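PDB 4O4A: lipoprotein, putative from Bacillus anthracis, which is of unknown function but, as a putative lipoprotein, is probably tethered to the membrane and may bind lipid. Local coordinates for residues Thr30-Pro35 with Val63-Asp68; Glu39-Val44 with His148-Lys153; Ile104-Thr109 with Ala122-Thr127. All coordinates share one frame; numbering follows the deposited sequence.

Contact 1. Residues Thr30-Pro35 with Val63-Asp68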
ATOM      1  N   THR B  30     -39.328   3.224   1.649  1.00 41.05           N
ATOM      2  CA  THR B  30     -38.459   2.196   1.095  1.00 39.84           C
ATOM      3  C   THR B  30     -37.831   1.340   2.198  1.00 39.42           C
ATOM      4  O   THR B  30     -37.401   1.849   3.222  1.00 35.67           O
ATOM      5  CB  THR B  30     -37.354   2.785   0.223  1.00 38.15           C
ATOM      6  OG1 THR B  30     -37.958   3.546  -0.817  1.00 38.27           O
ATOM      7  CG2 THR B  30     -36.497   1.670  -0.393  1.00 39.12           C
ATOM      8  N   ILE B  31     -37.787   0.038   1.948  1.00 39.50           N
ATOM      9  CA  ILE B  31     -37.191  -0.923   2.846  1.00 39.43           C
ATOM     10  C   ILE B  31     -35.966  -1.471   2.150  1.00 40.43           C
ATOM     11  O   ILE B  31     -36.058  -1.919   1.005  1.00 45.50           O
ATOM     12  CB  ILE B  31     -38.142  -2.093   3.122  1.00 40.24           C
ATOM     13  CG1 ILE B  31     -39.276  -1.636   4.025  1.00 41.61           C
ATOM     14  CG2 ILE B  31     -37.405  -3.233   3.800  1.00 40.73           C
ATOM     15  CD1 ILE B  31     -40.326  -2.698   4.274  1.00 41.48           C
ATOM     16  N   TYR B  32     -34.824  -1.426   2.824  1.00 36.87           N
ATOM     17  CA  TYR B  32     -33.592  -1.937   2.253  1.00 36.81           C
ATOM     18  C   TYR B  32     -33.207  -3.207   2.977  1.00 36.07           C
ATOM     19  O   TYR B  32     -33.087  -3.208   4.191  1.00 34.38           O
ATOM     20  CB  TYR B  32     -32.467  -0.912   2.383  1.00 34.54           C
ATOM     21  CG  TYR B  32     -32.716   0.355   1.613  1.00 34.80           C
ATOM     22  CD1 TYR B  32     -32.303   0.479   0.295  1.00 38.15           C
ATOM     23  CD2 TYR B  32     -33.381   1.431   2.192  1.00 34.63           C
ATOM     24  CE1 TYR B  32     -32.529   1.653  -0.415  1.00 38.67           C
ATOM     25  CE2 TYR B  32     -33.627   2.602   1.492  1.00 35.30           C
ATOM     26  CZ  TYR B  32     -33.195   2.709   0.192  1.00 37.26           C
ATOM     27  OH  TYR B  32     -33.425   3.867  -0.500  1.00 37.78           O
ATOM     28  N   LEU B  33     -33.014  -4.283   2.223  1.00 36.26           N
ATOM     29  CA  LEU B  33     -32.607  -5.557   2.790  1.00 36.98           C
ATOM     30  C   LEU B  33     -31.166  -5.824   2.409  1.00 39.02           C
ATOM     31  O   LEU B  33     -30.847  -5.979   1.232  1.00 43.02           O
ATOM     32  CB  LEU B  33     -33.490  -6.670   2.263  1.00 38.26           C
ATOM     33  CG  LEU B  33     -34.979  -6.433   2.479  1.00 38.56           C
ATOM     34  CD1 LEU B  33     -35.782  -7.591   1.919  1.00 40.17           C
ATOM     35  CD2 LEU B  33     -35.297  -6.239   3.952  1.00 38.72           C
ATOM     36  N   ILE B  34     -30.294  -5.844   3.407  1.00 40.46           N
ATOM     37  CA  ILE B  34     -28.885  -6.076   3.194  1.00 43.47           C
ATOM     38  C   ILE B  34     -28.479  -7.471   3.694  1.00 45.50           C
ATOM     39  O   ILE B  34     -28.865  -7.885   4.782  1.00 48.92           O
ATOM     40  CB  ILE B  34     -28.015  -5.057   3.986  1.00 43.12           C
ATOM     41  CG1 ILE B  34     -28.225  -3.621   3.521  1.00 42.36           C
ATOM     42  CG2 ILE B  34     -26.544  -5.377   3.815  1.00 47.64           C
ATOM     43  CD1 ILE B  34     -29.466  -2.963   4.048  1.00 46.11           C
ATOM     44  N   PRO B  35     -27.685  -8.200   2.910  1.00 45.97           N
ATOM     45  CA  PRO B  35     -27.207  -9.476   3.441  1.00 49.00           C
ATOM     46  C   PRO B  35     -26.423  -9.226   4.727  1.00 47.98           C
ATOM     47  O   PRO B  35     -25.554  -8.363   4.756  1.00 46.92           O
ATOM     48  CB  PRO B  35     -26.304  -9.992   2.328  1.00 49.08           C
ATOM     49  CG  PRO B  35     -26.919  -9.443   1.091  1.00 48.63           C
ATOM     50  CD  PRO B  35     -27.401  -8.065   1.475  1.00 47.44           C
ATOM     51  N   VAL B  63     -36.079  -2.995  -1.536  1.00 37.22           N
ATOM     52  CA  VAL B  63     -34.829  -3.143  -2.244  1.00 38.39           C
ATOM     53  C   VAL B  63     -34.066  -4.266  -1.595  1.00 40.32           C
ATOM     54  O   VAL B  63     -33.768  -4.209  -0.409  1.00 41.71           O
ATOM     55  CB  VAL B  63     -33.970  -1.874  -2.188  1.00 39.06           C
ATOM     56  CG1 VAL B  63     -32.591  -2.145  -2.775  1.00 43.44           C
ATOM     57  CG2 VAL B  63     -34.643  -0.737  -2.933  1.00 39.16           C
ATOM     58  N   THR B  64     -33.759  -5.293  -2.379  1.00 45.20           N
ATOM     59  CA  THR B  64     -33.005  -6.436  -1.901  1.00 45.64           C
ATOM     60  C   THR B  64     -31.662  -6.418  -2.563  1.00 46.49           C
ATOM     61  O   THR B  64     -31.567  -6.522  -3.781  1.00 53.60           O
ATOM     62  CB  THR B  64     -33.689  -7.758  -2.250  1.00 47.84           C
ATOM     63  OG1 THR B  64     -34.910  -7.866  -1.516  1.00 52.25           O
ATOM     64  CG2 THR B  64     -32.807  -8.917  -1.877  1.00 49.95           C
ATOM     65  N   PHE B  65     -30.617  -6.256  -1.768  1.00 44.15           N
ATOM     66  CA  PHE B  65     -29.281  -6.229  -2.312  1.00 43.64           C
ATOM     67  C   PHE B  65     -28.777  -7.632  -2.516  1.00 44.17           C
ATOM     68  O   PHE B  65     -29.075  -8.529  -1.750  1.00 46.04           O
ATOM     69  CB  PHE B  65     -28.314  -5.464  -1.395  1.00 41.04           C
ATOM     70  CG  PHE B  65     -28.563  -3.987  -1.358  1.00 39.67           C
ATOM     71  CD1 PHE B  65     -28.174  -3.184  -2.419  1.00 41.04           C
ATOM     72  CD2 PHE B  65     -29.181  -3.393  -0.264  1.00 39.27           C
ATOM     73  CE1 PHE B  65     -28.406  -1.815  -2.404  1.00 40.73           C
ATOM     74  CE2 PHE B  65     -29.415  -2.023  -0.235  1.00 38.19           C
ATOM     75  CZ  PHE B  65     -29.027  -1.234  -1.308  1.00 38.83           C
ATOM     76  N   ALA B  66     -27.991  -7.806  -3.560  1.00 44.84           N
ATOM     77  CA  ALA B  66     -27.368  -9.069  -3.815  1.00 46.20           C
ATOM     78  C   ALA B  66     -26.163  -9.166  -2.867  1.00 46.37           C
ATOM     79  O   ALA B  66     -25.813  -8.203  -2.178  1.00 42.20           O
ATOM     80  CB  ALA B  66     -26.921  -9.141  -5.260  1.00 47.58           C
ATOM     81  N   ALA B  67     -25.501 -10.316  -2.862  1.00 49.90           N
ATOM     82  CA  ALA B  67     -24.339 -10.528  -1.996  1.00 49.12           C
ATOM     83  C   ALA B  67     -23.223  -9.484  -2.177  1.00 48.54           C
ATOM     84  O   ALA B  67     -22.480  -9.215  -1.235  1.00 48.50           O
ATOM     85  CB  ALA B  67     -23.790 -11.922  -2.205  1.00 50.65           C
ATOM     86  N   ASP B  68     -23.107  -8.901  -3.372  1.00 48.47           N
ATOM     87  CA  ASP B  68     -22.065  -7.901  -3.634  1.00 48.53           C
ATOM     88  C   ASP B  68     -22.516  -6.476  -3.297  1.00 46.77           C
ATOM     89  O   ASP B  68     -21.827  -5.515  -3.633  1.00 46.53           O
ATOM     90  CB  ASP B  68     -21.585  -7.962  -5.094  1.00 50.93           C
ATOM     91  CG  ASP B  68     -22.632  -7.471  -6.085  1.00 54.47           C
ATOM     92  OD1 ASP B  68     -23.817  -7.316  -5.703  1.00 53.33           O
ATOM     93  OD2 ASP B  68     -22.268  -7.244  -7.261  1.00 57.56           O
TER

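Contact 2. Residues Glu39-Val44 with His148-Lys153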
ATOM      1  N   GLU B  39     -20.666  -5.700   4.246  1.00 44.87           N
ATOM      2  CA  GLU B  39     -20.233  -4.459   4.838  1.00 46.00           C
ATOM      3  C   GLU B  39     -19.635  -3.645   3.719  1.00 44.02           C
ATOM      4  O   GLU B  39     -18.900  -4.172   2.894  1.00 40.54           O
ATOM      5  CB  GLU B  39     -19.211  -4.708   5.951  1.00 53.46           C
ATOM      6  CG  GLU B  39     -18.893  -3.482   6.807  1.00 62.85           C
ATOM      7  CD  GLU B  39     -18.107  -3.822   8.078  1.00 74.86           C
ATOM      8  OE1 GLU B  39     -17.490  -4.913   8.134  1.00 76.25           O
ATOM      9  OE2 GLU B  39     -18.129  -3.004   9.034  1.00 72.86           O
ATOM     10  N   GLY B  40     -19.985  -2.367   3.658  1.00 42.73           N
ATOM     11  CA  GLY B  40     -19.411  -1.509   2.654  1.00 39.95           C
ATOM     12  C   GLY B  40     -20.389  -0.728   1.826  1.00 38.80           C
ATOM     13  O   GLY B  40     -21.494  -0.434   2.253  1.00 41.80           O
ATOM     14  N   ASP B  41     -19.953  -0.409   0.622  1.00 40.04           N
ATOM     15  CA  ASP B  41     -20.712   0.394  -0.308  1.00 38.86           C
ATOM     16  C   ASP B  41     -21.897  -0.336  -0.876  1.00 40.85           C
ATOM     17  O   ASP B  41     -21.819  -1.521  -1.132  1.00 40.62           O
ATOM     18  CB  ASP B  41     -19.805   0.816  -1.441  1.00 39.43           C
ATOM     19  CG  ASP B  41     -18.616   1.608  -0.955  1.00 41.82           C
ATOM     20  OD1 ASP B  41     -18.826   2.612  -0.244  1.00 41.28           O
ATOM     21  OD2 ASP B  41     -17.473   1.230  -1.283  1.00 41.70           O
ATOM     22  N   LEU B  42     -22.996   0.395  -1.070  1.00 40.01           N
ATOM     23  CA  LEU B  42     -24.220  -0.151  -1.620  1.00 38.36           C
ATOM     24  C   LEU B  42     -24.668   0.706  -2.793  1.00 38.89           C
ATOM     25  O   LEU B  42     -24.583   1.943  -2.757  1.00 37.59           O
ATOM     26  CB  LEU B  42     -25.325  -0.166  -0.576  1.00 36.94           C
ATOM     27  CG  LEU B  42     -25.100  -1.064   0.621  1.00 37.35           C
ATOM     28  CD1 LEU B  42     -26.152  -0.797   1.680  1.00 37.84           C
ATOM     29  CD2 LEU B  42     -25.117  -2.517   0.214  1.00 40.68           C
ATOM     30  N   ILE B  43     -25.156   0.048  -3.829  1.00 38.28           N
ATOM     31  CA  ILE B  43     -25.624   0.755  -4.990  1.00 39.66           C
ATOM     32  C   ILE B  43     -26.953   0.198  -5.466  1.00 39.28           C
ATOM     33  O   ILE B  43     -27.144  -1.013  -5.554  1.00 35.92           O
ATOM     34  CB  ILE B  43     -24.612   0.674  -6.138  1.00 41.98           C
ATOM     35  CG1 ILE B  43     -23.252   1.225  -5.696  1.00 43.49           C
ATOM     36  CG2 ILE B  43     -25.129   1.442  -7.335  1.00 42.28           C
ATOM     37  CD1 ILE B  43     -22.165   1.192  -6.755  1.00 45.28           C
ATOM     38  N   VAL B  44     -27.869   1.113  -5.761  1.00 39.23           N
ATOM     39  CA  VAL B  44     -29.165   0.762  -6.300  1.00 39.53           C
ATOM     40  C   VAL B  44     -29.264   1.473  -7.622  1.00 39.17           C
ATOM     41  O   VAL B  44     -29.004   2.680  -7.695  1.00 45.01           O
ATOM     42  CB  VAL B  44     -30.317   1.251  -5.420  1.00 40.20           C
ATOM     43  CG1 VAL B  44     -31.643   0.809  -6.020  1.00 42.14           C
ATOM     44  CG2 VAL B  44     -30.186   0.702  -4.015  1.00 38.18           C
ATOM     45  N   HIS B 148     -12.881   7.146  -4.507  1.00 46.96           N
ATOM     46  CA  HIS B 148     -13.646   6.402  -3.524  1.00 43.77           C
ATOM     47  C   HIS B 148     -13.965   5.022  -4.120  1.00 44.96           C
ATOM     48  O   HIS B 148     -14.335   4.928  -5.295  1.00 44.08           O
ATOM     49  CB  HIS B 148     -14.916   7.148  -3.170  1.00 42.99           C
ATOM     50  CG  HIS B 148     -15.605   6.612  -1.962  1.00 44.22           C
ATOM     51  ND1 HIS B 148     -16.395   5.485  -1.992  1.00 42.24           N
ATOM     52  CD2 HIS B 148     -15.638   7.062  -0.685  1.00 48.82           C
ATOM     53  CE1 HIS B 148     -16.878   5.255  -0.787  1.00 45.93           C
ATOM     54  NE2 HIS B 148     -16.443   6.203   0.024  1.00 48.55           N
ATOM     55  N   PRO B 149     -13.834   3.946  -3.315  1.00 44.76           N
ATOM     56  CA  PRO B 149     -14.095   2.575  -3.782  1.00 43.80           C
ATOM     57  C   PRO B 149     -15.425   2.367  -4.492  1.00 43.95           C
ATOM     58  O   PRO B 149     -15.554   1.455  -5.306  1.00 50.16           O
ATOM     59  CB  PRO B 149     -14.055   1.768  -2.498  1.00 44.39           C
ATOM     60  CG  PRO B 149     -13.095   2.510  -1.637  1.00 45.06           C
ATOM     61  CD  PRO B 149     -13.349   3.957  -1.924  1.00 43.89           C
ATOM     62  N   ALA B 150     -16.400   3.208  -4.191  1.00 46.54           N
ATOM     63  CA  ALA B 150     -17.728   3.134  -4.807  1.00 48.54           C
ATOM     64  C   ALA B 150     -17.707   3.505  -6.278  1.00 47.50           C
ATOM     65  O   ALA B 150     -18.598   3.091  -7.031  1.00 49.13           O
ATOM     66  CB  ALA B 150     -18.702   4.036  -4.065  1.00 49.80           C
ATOM     67  N   GLU B 151     -16.713   4.301  -6.675  1.00 50.08           N
ATOM     68  CA  GLU B 151     -16.559   4.692  -8.069  1.00 54.36           C
ATOM     69  C   GLU B 151     -16.277   3.474  -8.898  1.00 50.55           C
ATOM     70  O   GLU B 151     -16.859   3.313  -9.973  1.00 51.02           O
ATOM     71  CB  GLU B 151     -15.419   5.701  -8.262  1.00 59.73           C
ATOM     72  CG  GLU B 151     -15.703   7.068  -7.670  1.00 67.43           C
ATOM     73  CD  GLU B 151     -16.844   7.797  -8.367  1.00 81.04           C
ATOM     74  OE1 GLU B 151     -17.204   7.439  -9.516  1.00 91.70           O
ATOM     75  OE2 GLU B 151     -17.384   8.749  -7.769  1.00 97.71           O
ATOM     76  N   LYS B 152     -15.411   2.599  -8.396  1.00 48.55           N
ATOM     77  CA  LYS B 152     -15.090   1.403  -9.129  1.00 52.12           C
ATOM     78  C   LYS B 152     -16.271   0.448  -9.116  1.00 50.47           C
ATOM     79  O   LYS B 152     -16.606  -0.142 -10.138  1.00 51.66           O
ATOM     80  CB  LYS B 152     -13.865   0.689  -8.562  1.00 54.54           C
ATOM     81  CG  LYS B 152     -13.439  -0.469  -9.457  1.00 60.19           C
ATOM     82  CD  LYS B 152     -12.270  -1.260  -8.899  1.00 63.95           C
ATOM     83  CE  LYS B 152     -11.681  -2.177  -9.955  1.00 69.53           C
ATOM     84  NZ  LYS B 152     -12.686  -3.046 -10.607  1.00 68.71           N
ATOM     85  N   LYS B 153     -16.887   0.275  -7.952  1.00 48.03           N
ATOM     86  CA  LYS B 153     -18.035  -0.619  -7.844  1.00 46.83           C
ATOM     87  C   LYS B 153     -19.097  -0.230  -8.870  1.00 44.21           C
ATOM     88  O   LYS B 153     -19.681  -1.097  -9.518  1.00 42.45           O
ATOM     89  CB  LYS B 153     -18.612  -0.603  -6.426  1.00 46.83           C
ATOM     90  CG  LYS B 153     -19.856  -1.468  -6.262  1.00 49.61           C
ATOM     91  CD  LYS B 153     -20.434  -1.452  -4.843  1.00 52.27           C
ATOM     92  CE  LYS B 153     -19.872  -2.530  -3.933  1.00 54.81           C
ATOM     93  NZ  LYS B 153     -20.336  -3.864  -4.374  1.00 57.93           N
TER

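Contact 3. Residues Ile104-Thr109 with Ala122-Thr127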
ATOM      1  N   ILE B 104     -26.106   3.295   8.656  1.00 37.99           N
ATOM      2  CA  ILE B 104     -26.277   3.588   7.272  1.00 36.29           C
ATOM      3  C   ILE B 104     -25.832   4.997   6.937  1.00 35.60           C
ATOM      4  O   ILE B 104     -26.116   5.935   7.672  1.00 36.67           O
ATOM      5  CB  ILE B 104     -27.767   3.448   6.903  1.00 38.54           C
ATOM      6  CG1 ILE B 104     -28.243   1.987   7.050  1.00 41.67           C
ATOM      7  CG2 ILE B 104     -28.013   3.905   5.476  1.00 39.24           C
ATOM      8  CD1 ILE B 104     -27.556   1.019   6.109  1.00 41.36           C
ATOM      9  N   HIS B 105     -25.137   5.138   5.813  1.00 34.76           N
ATOM     10  CA  HIS B 105     -24.720   6.454   5.311  1.00 35.17           C
ATOM     11  C   HIS B 105     -25.265   6.609   3.931  1.00 34.34           C
ATOM     12  O   HIS B 105     -25.034   5.752   3.082  1.00 34.59           O
ATOM     13  CB  HIS B 105     -23.203   6.618   5.314  1.00 36.30           C
ATOM     14  CG  HIS B 105     -22.701   7.833   4.575  1.00 38.09           C
ATOM     15  ND1 HIS B 105     -23.049   9.120   4.924  1.00 42.49           N
ATOM     16  CD2 HIS B 105     -21.808   7.954   3.563  1.00 39.71           C
ATOM     17  CE1 HIS B 105     -22.434   9.977   4.126  1.00 42.79           C
ATOM     18  NE2 HIS B 105     -21.670   9.295   3.292  1.00 41.39           N
ATOM     19  N   PHE B 106     -26.028   7.674   3.719  1.00 36.23           N
ATOM     20  CA  PHE B 106     -26.593   7.936   2.429  1.00 42.30           C
ATOM     21  C   PHE B 106     -25.589   8.844   1.730  1.00 44.36           C
ATOM     22  O   PHE B 106     -25.429   9.989   2.102  1.00 47.09           O
ATOM     23  CB  PHE B 106     -27.959   8.593   2.549  1.00 46.38           C
ATOM     24  CG  PHE B 106     -28.772   8.419   1.346  1.00 57.79           C
ATOM     25  CD1 PHE B 106     -29.622   7.321   1.225  1.00 64.38           C
ATOM     26  CD2 PHE B 106     -28.637   9.296   0.291  1.00 63.60           C
ATOM     27  CE1 PHE B 106     -30.357   7.135   0.076  1.00 70.88           C
ATOM     28  CE2 PHE B 106     -29.370   9.116  -0.861  1.00 69.34           C
ATOM     29  CZ  PHE B 106     -30.231   8.035  -0.970  1.00 72.10           C
ATOM     30  N   SER B 107     -24.904   8.306   0.730  1.00 46.89           N
ATOM     31  CA  SER B 107     -23.821   9.017   0.060  1.00 50.52           C
ATOM     32  C   SER B 107     -24.239   9.971  -1.024  1.00 54.53           C
ATOM     33  O   SER B 107     -23.949  11.165  -0.938  1.00 69.73           O
ATOM     34  CB  SER B 107     -22.815   8.028  -0.525  1.00 49.75           C
ATOM     35  OG  SER B 107     -21.828   8.734  -1.257  1.00 48.66           O
ATOM     36  N   SER B 108     -24.897   9.472  -2.059  1.00 50.46           N
ATOM     37  CA  SER B 108     -25.297  10.354  -3.161  1.00 51.72           C
ATOM     38  C   SER B 108     -26.302   9.732  -4.101  1.00 49.93           C
ATOM     39  O   SER B 108     -26.531   8.527  -4.091  1.00 48.24           O
ATOM     40  CB  SER B 108     -24.079  10.743  -4.002  1.00 50.21           C
ATOM     41  OG  SER B 108     -23.570   9.604  -4.658  1.00 47.57           O
ATOM     42  N   THR B 109     -26.909  10.587  -4.907  1.00 51.34           N
ATOM     43  CA  THR B 109     -27.871  10.160  -5.897  1.00 52.86           C
ATOM     44  C   THR B 109     -27.579  10.898  -7.164  1.00 55.99           C
ATOM     45  O   THR B 109     -26.913  11.926  -7.163  1.00 56.26           O
ATOM     46  CB  THR B 109     -29.318  10.465  -5.485  1.00 53.80           C
ATOM     47  OG1 THR B 109     -29.463  11.869  -5.238  1.00 56.16           O
ATOM     48  CG2 THR B 109     -29.674   9.715  -4.237  1.00 53.77           C
ATOM     49  N   ALA B 122     -28.468   5.356  -6.610  1.00 37.63           N
ATOM     50  CA  ALA B 122     -28.275   5.775  -5.252  1.00 35.68           C
ATOM     51  C   ALA B 122     -27.073   5.073  -4.668  1.00 36.56           C
ATOM     52  O   ALA B 122     -26.871   3.873  -4.871  1.00 36.96           O
ATOM     53  CB  ALA B 122     -29.510   5.472  -4.428  1.00 36.21           C
ATOM     54  N   ASN B 123     -26.281   5.837  -3.925  1.00 37.69           N
ATOM     55  CA  ASN B 123     -25.107   5.327  -3.252  1.00 37.94           C
ATOM     56  C   ASN B 123     -25.302   5.377  -1.768  1.00 38.59           C
ATOM     57  O   ASN B 123     -25.551   6.443  -1.198  1.00 44.71           O
ATOM     58  CB  ASN B 123     -23.889   6.152  -3.616  1.00 40.56           C
ATOM     59  CG  ASN B 123     -23.348   5.815  -4.966  1.00 45.48           C
ATOM     60  OD1 ASN B 123     -22.930   4.692  -5.190  1.00 48.75           O
ATOM     61  ND2 ASN B 123     -23.305   6.800  -5.866  1.00 50.25           N
ATOM     62  N   LEU B 124     -25.228   4.218  -1.138  1.00 40.00           N
ATOM     63  CA  LEU B 124     -25.334   4.128   0.294  1.00 40.83           C
ATOM     64  C   LEU B 124     -24.177   3.309   0.779  1.00 38.42           C
ATOM     65  O   LEU B 124     -23.466   2.695   0.007  1.00 34.13           O
ATOM     66  CB  LEU B 124     -26.609   3.432   0.738  1.00 41.79           C
ATOM     67  CG  LEU B 124     -27.936   4.086   0.405  1.00 47.39           C
ATOM     68  CD1 LEU B 124     -28.375   3.570  -0.946  1.00 51.95           C
ATOM     69  CD2 LEU B 124     -28.985   3.731   1.448  1.00 48.85           C
ATOM     70  N   GLU B 125     -24.023   3.277   2.086  1.00 35.70           N
ATOM     71  CA  GLU B 125     -22.952   2.553   2.687  1.00 35.77           C
ATOM     72  C   GLU B 125     -23.463   2.008   3.990  1.00 35.84           C
ATOM     73  O   GLU B 125     -24.201   2.685   4.716  1.00 37.60           O
ATOM     74  CB  GLU B 125     -21.787   3.501   2.899  1.00 36.18           C
ATOM     75  CG  GLU B 125     -20.535   2.854   3.419  1.00 39.19           C
ATOM     76  CD  GLU B 125     -19.400   3.839   3.614  1.00 43.20           C
ATOM     77  OE1 GLU B 125     -19.457   4.964   3.078  1.00 44.34           O
ATOM     78  OE2 GLU B 125     -18.438   3.476   4.321  1.00 47.50           O
ATOM     79  N   VAL B 126     -23.066   0.787   4.305  1.00 35.98           N
ATOM     80  CA  VAL B 126     -23.503   0.159   5.538  1.00 35.49           C
ATOM     81  C   VAL B 126     -22.304  -0.296   6.324  1.00 39.21           C
ATOM     82  O   VAL B 126     -21.234  -0.586   5.750  1.00 39.98           O
ATOM     83  CB  VAL B 126     -24.404  -1.058   5.248  1.00 33.80           C
ATOM     84  CG1 VAL B 126     -23.653  -2.132   4.464  1.00 34.84           C
ATOM     85  CG2 VAL B 126     -24.954  -1.648   6.526  1.00 32.88           C
ATOM     86  N   THR B 127     -22.489  -0.377   7.638  1.00 42.43           N
ATOM     87  CA  THR B 127     -21.458  -0.882   8.540  1.00 46.92           C
ATOM     88  C   THR B 127     -22.101  -1.752   9.613  1.00 54.67           C
ATOM     89  O   THR B 127     -23.303  -1.616   9.921  1.00 55.44           O
ATOM     90  CB  THR B 127     -20.686   0.255   9.239  1.00 45.13           C
ATOM     91  OG1 THR B 127     -19.655  -0.279  10.062  1.00 44.54           O
ATOM     92  CG2 THR B 127     -21.606   1.091  10.104  1.00 46.10           C
TER

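Contact 1. Residues Thr30-Pro35 with Val63-Asp68
Leu33 and Val63 join strand 30-35 to the end of strand 60-64 as parallel neighbours in a mixed beta sheet. The bridges pair Tyr32 with Val63 and Leu33 with Thr64, and the touching parts run only 13° apart in direction. Three backbone bonds hold the pair. Val63 N donates to Ile31 O at 2.8 Å, Val63 O accepts from Leu33 N at 2.7 Å, and Phe65 N reaches Leu33 O at 3.0 Å, so the pairing goes one residue past the strand end. All three are nearly straight, with N-H...O angles of at least 167°.

Apolar packing fills the face that carries Tyr32 and Val63. Their side chains lie alongside each other and point the same way, with Tyr32 CD1 3.8 Å from Val63 CB. Phe65, its CG turned anti to the carbonyl carbon (chi1 -70°), brings its ring obliquely alongside Tyr32. Its CE2 lies 3.9 Å from Tyr32 CD1, and Leu42 and Val44 of strand 40-45 also touch its ring, which ties this sheet to the second one.

On the other face Leu33 CD1 rests 3.6 Å from Thr64 OG1, near the exposed border of the contact. Beyond the last bridge, Pro35 crosses Phe65 at about a right angle, its CD 4.0 Å from Phe65 CB.

Contact 2. Residues Glu39-Val44 with His148-Lys153
The first turn of the C-terminal helix 149-166 packs on strand 40-45, where Asp41 meets His148, Pro149 and Ala150 at the helix start. Asp41 OD1 approaches the edge of the His148 ring near its plane, 3.3 Å from CE1. The carboxylate is turned 58° from that ring, so the two flat groups neither stack nor lie coplanar. Asp41 CG also sits 3.9 Å from Ala150 CB, while OD2 lies 3.7 Å from Pro149 CB. The same OD2 is in a salt bridge with Arg140, which also touches Pro149.

His148 is the N-cap of the helix. The trans first torsion of His148 turns its ring toward Ala150, whose N donates to ND1 at 3.2 Å (N-H...N angle 165°), close to the ring plane. The axes of segments 40-44 and 149-153 come within 8.9 Å, their N-to-C directions 42° apart, and the contact is made mainly by side chains.

One turn on, Lys153 runs back past Ile43 in the opposite direction, and Ile43 CD1 comes within 3.6 Å of Lys153 CG. Beyond this apolar stem the lysine bends at its third and fourth torsions, placing CE 3.6 Å from Asp41 O. Its NZ probably bonds to Asp68 O, though the modelled distance is too short to be relied on, and not to the Asp41 carboxylate: NZ and OD2 are 6.6 Å apart. Ile43 also touches Met154 and Leu157 of the helix, and Pro149 packs on Gln95 of the second subunit.

Contact 3. Residues Ile104-Thr109 with Ala122-Thr127
Ile104 and Val126 form the buried end of this antiparallel pairing, with Ile104 CD1 3.7 Å from Val126 CG2. Next to them His105 and Glu125 exchange two backbone bonds, His105 N to Glu125 O at 2.8 Å being the straighter. Glu125 OE1 stands at the edge of the His105 ring, the carboxylate turned 78° from it. Their polar ends have other partners: His105 ND1 bonds to Ser136 O, and Glu125 OE2 forms a salt bridge with Arg140. Leu124 CD2 lies 3.7 Å from Phe106 CD1, meeting the ring obliquely, although Phe106 itself is largely exposed.

Toward Thr109 the packing is looser and more open to solvent, Thr109 CG2 staying 4.3 Å from Ala122 CB, and polar bonds do more of the work. Asn123 ND2 donates to Ser108 OG at 3.1 Å (153°), a bond allowed by Ser108 chi1 of 66°, which sets OG between backbone N and carbonyl carbon. Asn123 O takes both Ser107 N, at 2.8 Å, and Ser108 N, from the same face of its carbonyl plane. Two residues facing one, with the register shifted by one, make this a classic beta bulge in the hairpin of strands 104-114 and 117-126.

Overall arrangement
From the N terminus, strand 30-35 opens contact 1 and strand 40-45 opens contact 2 before contact 1 closes at 63-68, so these two cross along the chain. Contact 1, in the five-stranded sheet, closes a loop of 27 residues that contains strand 40-45 of the other sheet. Contact 3 then opens and closes as a hairpin, wholly within the 103-residue span between the halves of contact 2, which closes last at helix 149-166. Contacts 2 and 3 both reach the four-stranded sheet, where Leu42 N lies 2.6 Å from Leu124 O. Phe65 CE1, packed 3.5 Å from Ile43 O, joins contact 1 to contact 2; contacts 1 and 3 do not touch.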